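Teichoic acid biosynthesis protein F (Staphylococcus epidermidis, PDB 3L7I) probably takes part in teichoic acid biosynthesis through a region that carries the two-domain GT-B architecture of many glycosyltransferase-like proteins. Local coordinates at residues 395-398 with 402-405; 409-414 with 429-434; 439-444 with 473-478; 642-647 with 656-661. One frame throughout, in Å; residues are numbered along the deposited sequence.

Interaction 1: residues 395-398 with 402-405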
loop_
_atom_site.group_PDB
_atom_site.type_symbol
_atom_site.label_atom_id
_atom_site.label_comp_id
_atom_site.label_asym_id
_atom_site.label_seq_id
_atom_site.Cartn_x
_atom_site.Cartn_y
_atom_site.Cartn_z
ATOM N N ASN A 395 -14.396 24.170 32.123
ATOM C CA ASN A 395 -13.349 24.571 33.038
ATOM C C ASN A 395 -13.075 26.056 32.950
ATOM O O ASN A 395 -13.057 26.633 31.863
ATOM C CB ASN A 395 -12.083 23.781 32.769
ATOM C CG ASN A 395 -12.104 22.451 33.448
ATOM O OD1 ASN A 395 -12.010 22.367 34.681
ATOM N ND2 ASN A 395 -12.241 21.392 32.663
ATOM N N VAL A 396 -12.877 26.675 34.103
ATOM C CA VAL A 396 -12.707 28.115 34.173
ATOM C C VAL A 396 -11.296 28.433 34.611
ATOM O O VAL A 396 -10.946 28.230 35.776
ATOM C CB VAL A 396 -13.677 28.729 35.194
ATOM C CG1 VAL A 396 -13.394 30.192 35.359
ATOM C CG2 VAL A 396 -15.110 28.499 34.765
ATOM N N VAL A 397 -10.488 28.935 33.686
ATOM C CA VAL A 397 -9.106 29.292 34.005
ATOM C C VAL A 397 -8.921 30.810 34.079
ATOM O O VAL A 397 -9.264 31.515 33.124
ATOM C CB VAL A 397 -8.158 28.778 32.922
ATOM C CG1 VAL A 397 -6.706 29.076 33.291
ATOM C CG2 VAL A 397 -8.395 27.298 32.661
ATOM N N PRO A 398 -8.360 31.327 35.200
ATOM C CA PRO A 398 -8.112 32.774 35.275
ATOM C C PRO A 398 -6.853 33.102 34.483
ATOM O O PRO A 398 -6.029 32.205 34.264
ATOM C CB PRO A 398 -7.854 33.021 36.771
ATOM C CG PRO A 398 -7.927 31.679 37.457
ATOM C CD PRO A 398 -7.815 30.629 36.379
ATOM N N GLU A 402 -4.593 30.113 27.163
ATOM C CA GLU A 402 -5.583 29.567 26.252
ATOM C C GLU A 402 -5.742 28.113 26.614
ATOM O O GLU A 402 -4.794 27.486 27.100
ATOM C CB GLU A 402 -5.158 29.713 24.796
ATOM C CG GLU A 402 -3.680 29.567 24.566
ATOM C CD GLU A 402 -3.332 29.216 23.107
ATOM O OE1 GLU A 402 -2.946 30.143 22.342
ATOM O OE2 GLU A 402 -3.438 28.010 22.732
ATOM N N LYS A 403 -6.939 27.571 26.416
ATOM C CA LYS A 403 -7.153 26.158 26.738
ATOM C C LYS A 403 -7.384 25.233 25.531
ATOM O O LYS A 403 -8.073 25.609 24.585
ATOM C CB LYS A 403 -8.233 25.968 27.821
ATOM C CG LYS A 403 -9.259 27.081 28.025
ATOM C CD LYS A 403 -9.910 26.902 29.383
ATOM C CE LYS A 403 -11.111 27.780 29.580
ATOM N NZ LYS A 403 -12.218 27.411 28.668
ATOM N N VAL A 404 -6.790 24.036 25.573
ATOM C CA VAL A 404 -6.967 23.030 24.518
ATOM C C VAL A 404 -7.699 21.762 24.973
ATOM O O VAL A 404 -7.688 21.408 26.151
ATOM C CB VAL A 404 -5.628 22.568 23.975
ATOM C CG1 VAL A 404 -4.845 23.741 23.470
ATOM C CG2 VAL A 404 -4.866 21.858 25.065
ATOM N N LYS A 405 -8.300 21.056 24.017
ATOM C CA LYS A 405 -8.971 19.782 24.291
ATOM C C LYS A 405 -8.051 18.564 24.027
ATOM O O LYS A 405 -7.273 18.528 23.060
ATOM C CB LYS A 405 -10.259 19.691 23.464
ATOM C CG LYS A 405 -11.063 18.435 23.680
ATOM C CD LYS A 405 -12.459 18.546 23.113
ATOM C CE LYS A 405 -13.302 17.328 23.497
ATOM N NZ LYS A 405 -14.546 17.223 22.685
#
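K403 and V397 meet in an apolar surface contact at the outer rim of the seven-stranded parallel sheet, where the loop that leaves strand 384-389 runs beside strand 402-405, an end strand of that sheet within the chain. The lysine meets the valine with its aliphatic length: CD of K403 lies 3.6 Å from CG2 of V397, and the two side chains run alongside one another, pointing opposite ways. CG2 of V397, beside the backbone N and anti to the carbonyl carbon, is the branch that meets the lysine chain. Farther along, CE of K403 passes 3.2 Å from the backbone O of N395. The chain stays extended through chi2 and chi3 and bends at chi4 (66°), and the amino group ends up hydrogen-bonded to the backbone O of P392, earlier in the same loop. F389 of strand 384-389 is touched by N395, V397 and K403 alike, while V397 also leans on Y365 and Y373. A long amphipathic side chain at a sheet margin thus does two jobs, its methylenes packing against a valine methyl while its ammonium group is answered by a main-chain carbonyl of the loop.

Interaction 2: residues 409-414 with 429-434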
loop_
_atom_site.group_PDB
_atom_site.type_symbol
_atom_site.label_atom_id
_atom_site.label_comp_id
_atom_site.label_asym_id
_atom_site.label_seq_id
_atom_site.Cartn_x
_atom_site.Cartn_y
_atom_site.Cartn_z
ATOM N N ALA A 409 -6.105 18.804 17.463
ATOM C CA ALA A 409 -4.927 19.297 16.774
ATOM C C ALA A 409 -4.158 20.246 17.704
ATOM O O ALA A 409 -2.926 20.186 17.800
ATOM C CB ALA A 409 -5.323 19.978 15.502
ATOM N N GLU A 410 -4.908 21.093 18.410
ATOM C CA GLU A 410 -4.323 22.128 19.249
ATOM C C GLU A 410 -3.596 21.515 20.421
ATOM O O GLU A 410 -2.604 22.072 20.893
ATOM C CB GLU A 410 -5.386 23.092 19.764
ATOM C CG GLU A 410 -5.910 24.066 18.740
ATOM C CD GLU A 410 -7.121 23.552 17.978
ATOM O OE1 GLU A 410 -7.353 22.316 17.966
ATOM O OE2 GLU A 410 -7.841 24.399 17.392
ATOM N N TYR A 411 -4.115 20.383 20.899
ATOM C CA TYR A 411 -3.512 19.631 21.999
ATOM C C TYR A 411 -2.134 19.178 21.576
ATOM O O TYR A 411 -1.155 19.431 22.264
ATOM C CB TYR A 411 -4.382 18.422 22.342
ATOM C CG TYR A 411 -3.864 17.501 23.444
ATOM C CD1 TYR A 411 -3.887 17.895 24.775
ATOM C CD2 TYR A 411 -3.408 16.223 23.157
ATOM C CE1 TYR A 411 -3.455 17.075 25.767
ATOM C CE2 TYR A 411 -2.964 15.385 24.159
ATOM C CZ TYR A 411 -2.998 15.812 25.464
ATOM O OH TYR A 411 -2.564 14.987 26.494
ATOM N N TYR A 412 -2.063 18.532 20.418
ATOM C CA TYR A 412 -0.788 18.031 19.922
ATOM C C TYR A 412 0.215 19.151 19.640
ATOM O O TYR A 412 1.395 19.032 19.987
ATOM C CB TYR A 412 -0.997 17.081 18.735
ATOM C CG TYR A 412 -1.661 15.810 19.212
ATOM C CD1 TYR A 412 -0.952 14.899 20.001
ATOM C CD2 TYR A 412 -3.001 15.547 18.949
ATOM C CE1 TYR A 412 -1.541 13.765 20.477
ATOM C CE2 TYR A 412 -3.602 14.401 19.427
ATOM C CZ TYR A 412 -2.867 13.514 20.195
ATOM O OH TYR A 412 -3.446 12.363 20.703
ATOM N N GLN A 413 -0.261 20.241 19.042
ATOM C CA GLN A 413 0.568 21.415 18.827
ATOM C C GLN A 413 1.198 21.858 20.133
ATOM O O GLN A 413 2.423 21.919 20.258
ATOM C CB GLN A 413 -0.287 22.558 18.305
ATOM C CG GLN A 413 0.003 23.035 16.904
ATOM C CD GLN A 413 -1.019 24.082 16.468
ATOM O OE1 GLN A 413 -0.686 25.272 16.306
ATOM N NE2 GLN A 413 -2.287 23.652 16.314
ATOM N N ALA A 414 0.337 22.178 21.097
ATOM C CA ALA A 414 0.767 22.728 22.369
ATOM C C ALA A 414 1.893 21.879 22.914
ATOM O O ALA A 414 2.946 22.394 23.284
ATOM C CB ALA A 414 -0.400 22.802 23.358
ATOM N N LEU A 429 2.076 8.215 26.908
ATOM C CA LEU A 429 3.308 7.878 26.203
ATOM C C LEU A 429 3.306 8.234 24.697
ATOM O O LEU A 429 4.371 8.406 24.103
ATOM C CB LEU A 429 3.647 6.415 26.418
ATOM C CG LEU A 429 4.083 6.127 27.842
ATOM C CD1 LEU A 429 4.351 4.648 28.007
ATOM C CD2 LEU A 429 5.319 6.939 28.200
ATOM N N TYR A 430 2.139 8.357 24.069
ATOM C CA TYR A 430 2.136 8.779 22.676
ATOM C C TYR A 430 2.569 10.247 22.524
ATOM O O TYR A 430 2.862 10.684 21.423
ATOM C CB TYR A 430 0.794 8.505 21.970
ATOM C CG TYR A 430 -0.416 8.996 22.731
ATOM C CD1 TYR A 430 -0.792 10.336 22.683
ATOM C CD2 TYR A 430 -1.179 8.118 23.506
ATOM C CE1 TYR A 430 -1.901 10.784 23.377
ATOM C CE2 TYR A 430 -2.283 8.554 24.205
ATOM C CZ TYR A 430 -2.641 9.892 24.147
ATOM O OH TYR A 430 -3.739 10.344 24.860
ATOM N N LEU A 431 2.613 11.010 23.610
ATOM C CA LEU A 431 3.216 12.345 23.545
ATOM C C LEU A 431 4.740 12.227 23.538
ATOM O O LEU A 431 5.300 11.338 24.186
ATOM C CB LEU A 431 2.722 13.233 24.684
ATOM C CG LEU A 431 1.324 13.772 24.401
ATOM C CD1 LEU A 431 0.798 14.699 25.486
ATOM C CD2 LEU A 431 1.357 14.486 23.071
ATOM N N ASN A 432 5.410 13.099 22.796
ATOM C CA ASN A 432 6.858 12.974 22.597
ATOM C C ASN A 432 7.684 13.961 23.391
ATOM O O ASN A 432 7.790 15.128 23.005
ATOM C CB ASN A 432 7.207 13.168 21.121
ATOM C CG ASN A 432 6.746 12.022 20.260
ATOM O OD1 ASN A 432 6.878 10.839 20.640
ATOM N ND2 ASN A 432 6.195 12.352 19.090
ATOM N N LYS A 433 8.300 13.512 24.476
ATOM C CA LYS A 433 9.111 14.432 25.271
ATOM C C LYS A 433 10.534 14.508 24.742
ATOM O O LYS A 433 11.354 13.619 25.002
ATOM C CB LYS A 433 9.117 14.075 26.752
ATOM C CG LYS A 433 9.242 15.317 27.594
ATOM C CD LYS A 433 10.423 15.223 28.536
ATOM C CE LYS A 433 11.755 15.038 27.820
ATOM N NZ LYS A 433 12.832 15.791 28.506
ATOM N N LYS A 434 10.828 15.561 23.989
ATOM C CA LYS A 434 12.116 15.649 23.321
ATOM C C LYS A 434 13.202 16.262 24.228
ATOM O O LYS A 434 12.881 16.892 25.258
ATOM C CB LYS A 434 11.977 16.462 22.047
ATOM C CG LYS A 434 10.619 16.411 21.431
ATOM C CD LYS A 434 10.560 17.480 20.362
ATOM C CE LYS A 434 9.166 17.641 19.802
ATOM N NZ LYS A 434 8.263 18.508 20.608
#
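L431 sets its two methyl groups against two neighbouring tyrosines of helix 409-417, one branch to each ring. Its CD1 approaches the phenol end of Y411, 3.5 Å from that residue's OH and 4.0 Å from CZ, the two side chains meeting at a slant. Its CD2 goes to Y412, 3.9 Å from CD1 of that ring, and here the side chains cross at about a right angle. The tyrosines adjoin in sequence yet leave the helix by different torsions: Y411 has CG anti to the backbone N (chi1 178°), whereas Y412 has it anti to the carbonyl carbon (chi1 -69°). This brings CD2 of Y411 over the centre of one face of the Y412 ring, 3.9 Å above its plane. The helix belongs to the long crossover of a Rossmann-like half of the GT-B fold, since it carries the chain from the marginal strand 402-405 back past the first strand to 418-423; segment 429-434 is the loop that then leads on to strand 438-441. Y430 of this loop adds a second aromatic pair. Its side chain crosses that of Y412 at about a right angle, presenting CD1 at the edge of the Y412 ring, near its plane, and CE1 3.5 Å from the Y412 OH. No hydrogen bond crosses between the segments. Helix 336-344 borders the cluster, Y341 meeting both the ring of Y412 and the side chain of L431, and R338, close by in sequence, makes a cation-pi contact with Y430.

Interaction 3: residues 439-444 with 473-478; sequences YIQTWH and NRETSR
The ring of Y439 and the carboxylate of E475 are inclined by 56° to each other and joined through a hydroxyl, while the guanidinium of R478 takes the carboxylate at its own edge, in plane. W479 meets the tyrosine ring edge-to-face, and the ring of W421 meets it as well; the backbone O of R478 comes obliquely to the tyrosine ring and lies 3.5 Å from CB of Y439. The phenol gives its proton to OE2 of E475 (2.7 Å), arriving almost straight along the C-O direction. Two torsions prepare this bond: Y439 holds its ring anti to the backbone N, and E475 starts out extended and then bends at chi2 (64°), so that the carboxylate turns back toward the strand. The partners belong to a beta-alpha-beta unit, strand 438-441, helix 465-476 and strand 481-484, in which E475 of the helix is tied to the first strand by a buried polar bond. Burying a carboxylate is costly unless donors surround it, and E475 has several. OE2 also accepts from the indole NE1 of W479 and from the backbone N of T427. OE1 is taken by R478, whose NH1 forms a salt bridge at 2.6 Å on the syn side, 20° out of the carboxylate plane, with a weak second bond from NE. NH1 of R478 in turn reaches the backbone O of P428, which ties the loop after strand 418-423 into the same network.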
loop_
_atom_site.group_PDB
_atom_site.type_symbol
_atom_site.label_atom_id
_atom_site.label_comp_id
_atom_site.label_asym_id
_atom_site.label_seq_id
_atom_site.Cartn_x
_atom_site.Cartn_y
_atom_site.Cartn_z
ATOM N N TYR A 439 10.237 18.426 31.234
ATOM C CA TYR A 439 9.011 17.881 31.812
ATOM C C TYR A 439 9.097 17.927 33.347
ATOM O O TYR A 439 9.866 17.168 33.969
ATOM C CB TYR A 439 8.791 16.454 31.304
ATOM C CG TYR A 439 7.505 15.756 31.741
ATOM C CD1 TYR A 439 6.682 16.280 32.739
ATOM C CD2 TYR A 439 7.150 14.520 31.183
ATOM C CE1 TYR A 439 5.533 15.613 33.137
ATOM C CE2 TYR A 439 5.994 13.844 31.580
ATOM C CZ TYR A 439 5.190 14.397 32.550
ATOM O OH TYR A 439 4.043 13.722 32.921
ATOM N N ILE A 440 8.321 18.825 33.955
ATOM C CA ILE A 440 8.305 18.955 35.411
ATOM C C ILE A 440 7.147 18.173 36.022
ATOM O O ILE A 440 5.990 18.440 35.719
ATOM C CB ILE A 440 8.239 20.440 35.848
ATOM C CG1 ILE A 440 9.487 21.183 35.382
ATOM C CG2 ILE A 440 8.162 20.556 37.343
ATOM C CD1 ILE A 440 9.530 22.604 35.861
ATOM N N GLN A 441 7.475 17.198 36.865
ATOM C CA GLN A 441 6.485 16.336 37.510
ATOM C C GLN A 441 6.324 16.715 38.968
ATOM O O GLN A 441 7.297 16.728 39.737
ATOM C CB GLN A 441 6.919 14.870 37.437
ATOM C CG GLN A 441 5.940 13.901 38.073
ATOM C CD GLN A 441 4.518 14.016 37.509
ATOM O OE1 GLN A 441 3.597 14.373 38.228
ATOM N NE2 GLN A 441 4.343 13.713 36.226
ATOM N N THR A 442 5.099 17.026 39.369
ATOM C CA THR A 442 4.904 17.516 40.715
ATOM C C THR A 442 4.463 16.364 41.555
ATOM O O THR A 442 4.590 16.390 42.778
ATOM C CB THR A 442 3.824 18.559 40.727
ATOM O OG1 THR A 442 2.578 17.935 40.400
ATOM C CG2 THR A 442 4.117 19.607 39.679
ATOM N N TRP A 443 3.966 15.335 40.867
ATOM C CA TRP A 443 3.152 14.263 41.467
ATOM C C TRP A 443 2.070 14.866 42.374
ATOM O O TRP A 443 1.859 16.075 42.368
ATOM C CB TRP A 443 4.007 13.204 42.190
ATOM C CG TRP A 443 3.285 11.897 42.383
ATOM C CD1 TRP A 443 2.965 11.311 43.560
ATOM C CD2 TRP A 443 2.774 11.037 41.355
ATOM N NE1 TRP A 443 2.292 10.136 43.335
ATOM C CE2 TRP A 443 2.157 9.949 41.992
ATOM C CE3 TRP A 443 2.777 11.089 39.955
ATOM C CZ2 TRP A 443 1.553 8.920 41.288
ATOM C CZ3 TRP A 443 2.173 10.056 39.252
ATOM C CH2 TRP A 443 1.575 8.985 39.922
ATOM N N HIS A 444 1.374 14.050 43.142
ATOM C CA HIS A 444 0.236 14.569 43.878
ATOM C C HIS A 444 0.133 13.982 45.281
ATOM O O HIS A 444 -0.945 13.559 45.699
ATOM C CB HIS A 444 -1.047 14.252 43.111
ATOM C CG HIS A 444 -1.125 12.827 42.686
ATOM N ND1 HIS A 444 -0.876 12.423 41.398
ATOM C CD2 HIS A 444 -1.343 11.700 43.402
ATOM C CE1 HIS A 444 -0.980 11.105 41.321
ATOM N NE2 HIS A 444 -1.254 10.645 42.523
ATOM N N ASN A 473 7.682 2.755 34.017
ATOM C CA ASN A 473 9.090 3.063 34.018
ATOM C C ASN A 473 9.395 3.979 32.858
ATOM O O ASN A 473 10.222 4.877 32.982
ATOM C CB ASN A 473 9.919 1.770 33.944
ATOM C CG ASN A 473 11.410 2.030 34.043
ATOM O OD1 ASN A 473 11.839 3.172 34.249
ATOM N ND2 ASN A 473 12.207 0.978 33.888
ATOM N N ARG A 474 8.719 3.747 31.734
ATOM C CA ARG A 474 8.863 4.572 30.543
ATOM C C ARG A 474 8.496 6.034 30.831
ATOM O O ARG A 474 9.186 6.957 30.380
ATOM C CB ARG A 474 7.976 4.042 29.414
ATOM C CG ARG A 474 8.620 3.023 28.499
ATOM C CD ARG A 474 7.618 2.423 27.480
ATOM N NE ARG A 474 7.951 1.025 27.163
ATOM C CZ ARG A 474 7.845 0.461 25.954
ATOM N NH1 ARG A 474 7.414 1.182 24.917
ATOM N NH2 ARG A 474 8.181 -0.820 25.767
ATOM N N GLU A 475 7.403 6.240 31.569
ATOM C CA GLU A 475 6.906 7.575 31.865
ATOM C C GLU A 475 7.837 8.312 32.809
ATOM O O GLU A 475 8.163 9.475 32.564
ATOM C CB GLU A 475 5.493 7.516 32.446
ATOM C CG GLU A 475 5.021 8.763 33.232
ATOM C CD GLU A 475 4.916 10.035 32.385
ATOM O OE1 GLU A 475 5.308 9.974 31.193
ATOM O OE2 GLU A 475 4.463 11.087 32.907
ATOM N N THR A 476 8.279 7.656 33.878
ATOM C CA THR A 476 9.100 8.391 34.831
ATOM C C THR A 476 10.462 8.714 34.218
ATOM O O THR A 476 11.090 9.720 34.571
ATOM C CB THR A 476 9.284 7.667 36.165
ATOM O OG1 THR A 476 10.228 6.601 36.005
ATOM C CG2 THR A 476 7.967 7.137 36.659
ATOM N N SER A 477 10.915 7.879 33.291
ATOM C CA SER A 477 12.203 8.144 32.677
ATOM C C SER A 477 12.204 9.486 31.944
ATOM O O SER A 477 13.259 10.020 31.632
ATOM C CB SER A 477 12.607 7.020 31.715
ATOM O OG SER A 477 12.105 7.245 30.392
ATOM N N ARG A 478 11.025 10.016 31.654
ATOM C CA ARG A 478 10.913 11.256 30.902
ATOM C C ARG A 478 10.805 12.487 31.823
ATOM O O ARG A 478 10.904 13.625 31.361
ATOM C CB ARG A 478 9.686 11.216 29.973
ATOM C CG ARG A 478 9.532 9.961 29.137
ATOM C CD ARG A 478 8.393 10.092 28.147
ATOM N NE ARG A 478 7.098 10.311 28.794
ATOM C CZ ARG A 478 6.002 10.691 28.138
ATOM N NH1 ARG A 478 4.860 10.882 28.784
ATOM N NH2 ARG A 478 6.060 10.893 26.824
#

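Interaction 4: residues 642-647 with 656-661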
loop_
_atom_site.group_PDB
_atom_site.type_symbol
_atom_site.label_atom_id
_atom_site.label_comp_id
_atom_site.label_asym_id
_atom_site.label_seq_id
_atom_site.Cartn_x
_atom_site.Cartn_y
_atom_site.Cartn_z
ATOM N N TYR A 642 -12.704 1.521 60.080
ATOM C CA TYR A 642 -13.720 0.557 60.465
ATOM C C TYR A 642 -13.487 -0.801 59.829
ATOM O O TYR A 642 -13.835 -1.829 60.401
ATOM C CB TYR A 642 -15.122 1.080 60.150
ATOM C CG TYR A 642 -15.352 1.492 58.716
ATOM C CD1 TYR A 642 -15.213 2.825 58.322
ATOM C CD2 TYR A 642 -15.740 0.564 57.764
ATOM C CE1 TYR A 642 -15.430 3.219 57.016
ATOM C CE2 TYR A 642 -15.962 0.940 56.448
ATOM C CZ TYR A 642 -15.808 2.272 56.075
ATOM O OH TYR A 642 -16.033 2.642 54.760
ATOM N N ASP A 643 -12.888 -0.806 58.649
ATOM C CA ASP A 643 -12.601 -2.068 57.964
ATOM C C ASP A 643 -11.154 -2.495 58.139
ATOM O O ASP A 643 -10.682 -3.390 57.458
ATOM C CB ASP A 643 -12.950 -1.985 56.479
ATOM C CG ASP A 643 -12.305 -0.801 55.790
ATOM O OD1 ASP A 643 -11.594 -0.018 56.460
ATOM O OD2 ASP A 643 -12.508 -0.659 54.567
ATOM N N ILE A 644 -10.471 -1.859 59.079
ATOM C CA ILE A 644 -9.062 -2.093 59.302
ATOM C C ILE A 644 -8.648 -3.570 59.404
ATOM O O ILE A 644 -7.475 -3.887 59.232
ATOM C CB ILE A 644 -8.595 -1.361 60.554
ATOM C CG1 ILE A 644 -7.064 -1.281 60.576
ATOM C CG2 ILE A 644 -9.157 -2.036 61.784
ATOM C CD1 ILE A 644 -6.529 -0.362 61.638
ATOM N N ASP A 645 -9.581 -4.477 59.679
ATOM C CA ASP A 645 -9.221 -5.895 59.725
ATOM C C ASP A 645 -9.120 -6.462 58.318
ATOM O O ASP A 645 -8.176 -7.176 57.986
ATOM C CB ASP A 645 -10.231 -6.691 60.535
ATOM C CG ASP A 645 -10.661 -5.963 61.777
ATOM O OD1 ASP A 645 -10.364 -6.460 62.888
ATOM O OD2 ASP A 645 -11.282 -4.873 61.642
ATOM N N LYS A 646 -10.102 -6.148 57.488
ATOM C CA LYS A 646 -10.041 -6.534 56.091
ATOM C C LYS A 646 -8.673 -6.177 55.524
ATOM O O LYS A 646 -8.022 -7.012 54.912
ATOM C CB LYS A 646 -11.153 -5.846 55.293
ATOM C CG LYS A 646 -12.566 -6.301 55.670
ATOM C CD LYS A 646 -13.641 -5.612 54.823
ATOM C CE LYS A 646 -13.769 -6.255 53.436
ATOM N NZ LYS A 646 -14.663 -5.452 52.546
ATOM N N TYR A 647 -8.239 -4.939 55.752
ATOM C CA TYR A 647 -6.976 -4.427 55.205
ATOM C C TYR A 647 -5.700 -5.132 55.689
ATOM O O TYR A 647 -4.771 -4.478 56.167
ATOM C CB TYR A 647 -6.841 -2.927 55.471
ATOM C CG TYR A 647 -7.087 -2.019 54.282
ATOM C CD1 TYR A 647 -8.330 -1.966 53.659
ATOM C CD2 TYR A 647 -6.080 -1.181 53.807
ATOM C CE1 TYR A 647 -8.557 -1.110 52.576
ATOM C CE2 TYR A 647 -6.293 -0.326 52.728
ATOM C CZ TYR A 647 -7.531 -0.293 52.116
ATOM O OH TYR A 647 -7.744 0.554 51.045
ATOM N N MET A 656 4.635 3.435 55.889
ATOM C CA MET A 656 4.800 3.816 57.274
ATOM C C MET A 656 4.152 2.831 58.235
ATOM O O MET A 656 3.360 1.966 57.840
ATOM C CB MET A 656 4.260 5.211 57.506
ATOM C CG MET A 656 2.818 5.358 57.144
ATOM S SD MET A 656 2.029 6.447 58.341
ATOM C CE MET A 656 3.265 7.733 58.476
ATOM N N ASN A 657 4.514 2.950 59.505
ATOM C CA ASN A 657 3.924 2.091 60.504
ATOM C C ASN A 657 2.630 2.688 61.045
ATOM O O ASN A 657 2.618 3.391 62.056
ATOM C CB ASN A 657 4.913 1.769 61.614
ATOM C CG ASN A 657 4.486 0.563 62.411
ATOM O OD1 ASN A 657 3.288 0.288 62.533
ATOM N ND2 ASN A 657 5.455 -0.174 62.949
ATOM N N TYR A 658 1.547 2.393 60.333
ATOM C CA TYR A 658 0.210 2.927 60.596
ATOM C C TYR A 658 -0.280 2.742 62.030
ATOM O O TYR A 658 -0.911 3.636 62.607
ATOM C CB TYR A 658 -0.779 2.233 59.675
ATOM C CG TYR A 658 -2.159 2.840 59.617
ATOM C CD1 TYR A 658 -2.477 3.778 58.652
ATOM C CD2 TYR A 658 -3.150 2.442 60.496
ATOM C CE1 TYR A 658 -3.735 4.323 58.570
ATOM C CE2 TYR A 658 -4.423 2.984 60.433
ATOM C CZ TYR A 658 -4.713 3.928 59.458
ATOM O OH TYR A 658 -5.979 4.479 59.370
ATOM N N MET A 659 -0.012 1.564 62.587
ATOM C CA MET A 659 -0.483 1.240 63.910
ATOM C C MET A 659 0.071 2.198 64.942
ATOM O O MET A 659 -0.520 2.389 66.002
ATOM C CB MET A 659 -0.112 -0.192 64.259
ATOM C CG MET A 659 -1.315 -1.059 64.526
ATOM S SD MET A 659 -2.649 -0.675 63.393
ATOM C CE MET A 659 -2.801 -2.231 62.511
ATOM N N GLU A 660 1.197 2.822 64.634
ATOM C CA GLU A 660 1.874 3.624 65.636
ATOM C C GLU A 660 1.864 5.109 65.312
ATOM O O GLU A 660 0.935 5.839 65.664
ATOM C CB GLU A 660 3.308 3.129 65.796
ATOM C CG GLU A 660 3.750 2.997 67.236
ATOM C CD GLU A 660 4.481 1.696 67.492
ATOM O OE1 GLU A 660 5.028 1.124 66.523
ATOM O OE2 GLU A 660 4.497 1.246 68.659
ATOM N N ASP A 661 2.906 5.532 64.612
ATOM C CA ASP A 661 3.220 6.940 64.433
ATOM C C ASP A 661 2.349 7.721 63.441
ATOM O O ASP A 661 2.841 8.202 62.426
ATOM C CB ASP A 661 4.702 7.087 64.058
ATOM C CG ASP A 661 5.086 6.252 62.850
ATOM O OD1 ASP A 661 4.299 6.230 61.881
ATOM O OD2 ASP A 661 6.166 5.621 62.870
#
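I644 touches the opposite segment through a single atom, its terminal methyl CD1, which serves two neighbours of very different burial. On the closer, inner side CD1 lies 4.1 Å from CE2 of Y658, a buried tyrosine, and the two side chains pass each other obliquely. On the outer side the same methyl lies 4.3 Å from CE of M659, a residue exposed to solvent. No hydrogen bond links the segments, and the summed buried surface is a modest 83 Å². The isoleucine extends fully to get there, with CG1 anti to the backbone N (chi1 -164°) and an equally straight chi2, reaching out into the 10.3 Å gap between the CA atoms of I644 and M659, the rest being bridged by the side chains of Y658 and M659. Both segments belong to the long loop that joins strand 637-640 to strand 666-667 in the six-stranded parallel sheet of the second Rossmann-like half of the GT-B fold. The far segment makes a type I beta turn from N657 to E660, closed by E660 N to N657 O at 3.0 Å, and Y658 and M659 occupy its two central positions. One turn thus sends one side chain inward and leaves its neighbour near the surface. The inner part is further fixed from outside the pair: the hydroxyl of Y658 is hydrogen-bonded to the backbone O of D622, and the Y658 side chain packs on I666. M659 shares I666 but brings no polar bond to the contact.

Overall arrangement
Interactions 1, 2 and 3 all belong to the seven-stranded half of the molecule, whereas interaction 4 lies in the other half, its centre about 41 Å from that of interaction 1. Strand 402-405 runs into helix 409-417, so interactions 1 and 2 touch through V404 and K405 against E410 and Y411. Interactions 2 and 3 touch as well, K433 packing on Y439 and R478. Chemistry follows depth: the buried pair 2 and 3 are, respectively, an aromatic and aliphatic cluster and a carboxylate network within a beta-alpha-beta unit; interaction 1, at the surface, relies on lysine methylenes, and interaction 4, partly buried, on sparse methyl contacts within one loop.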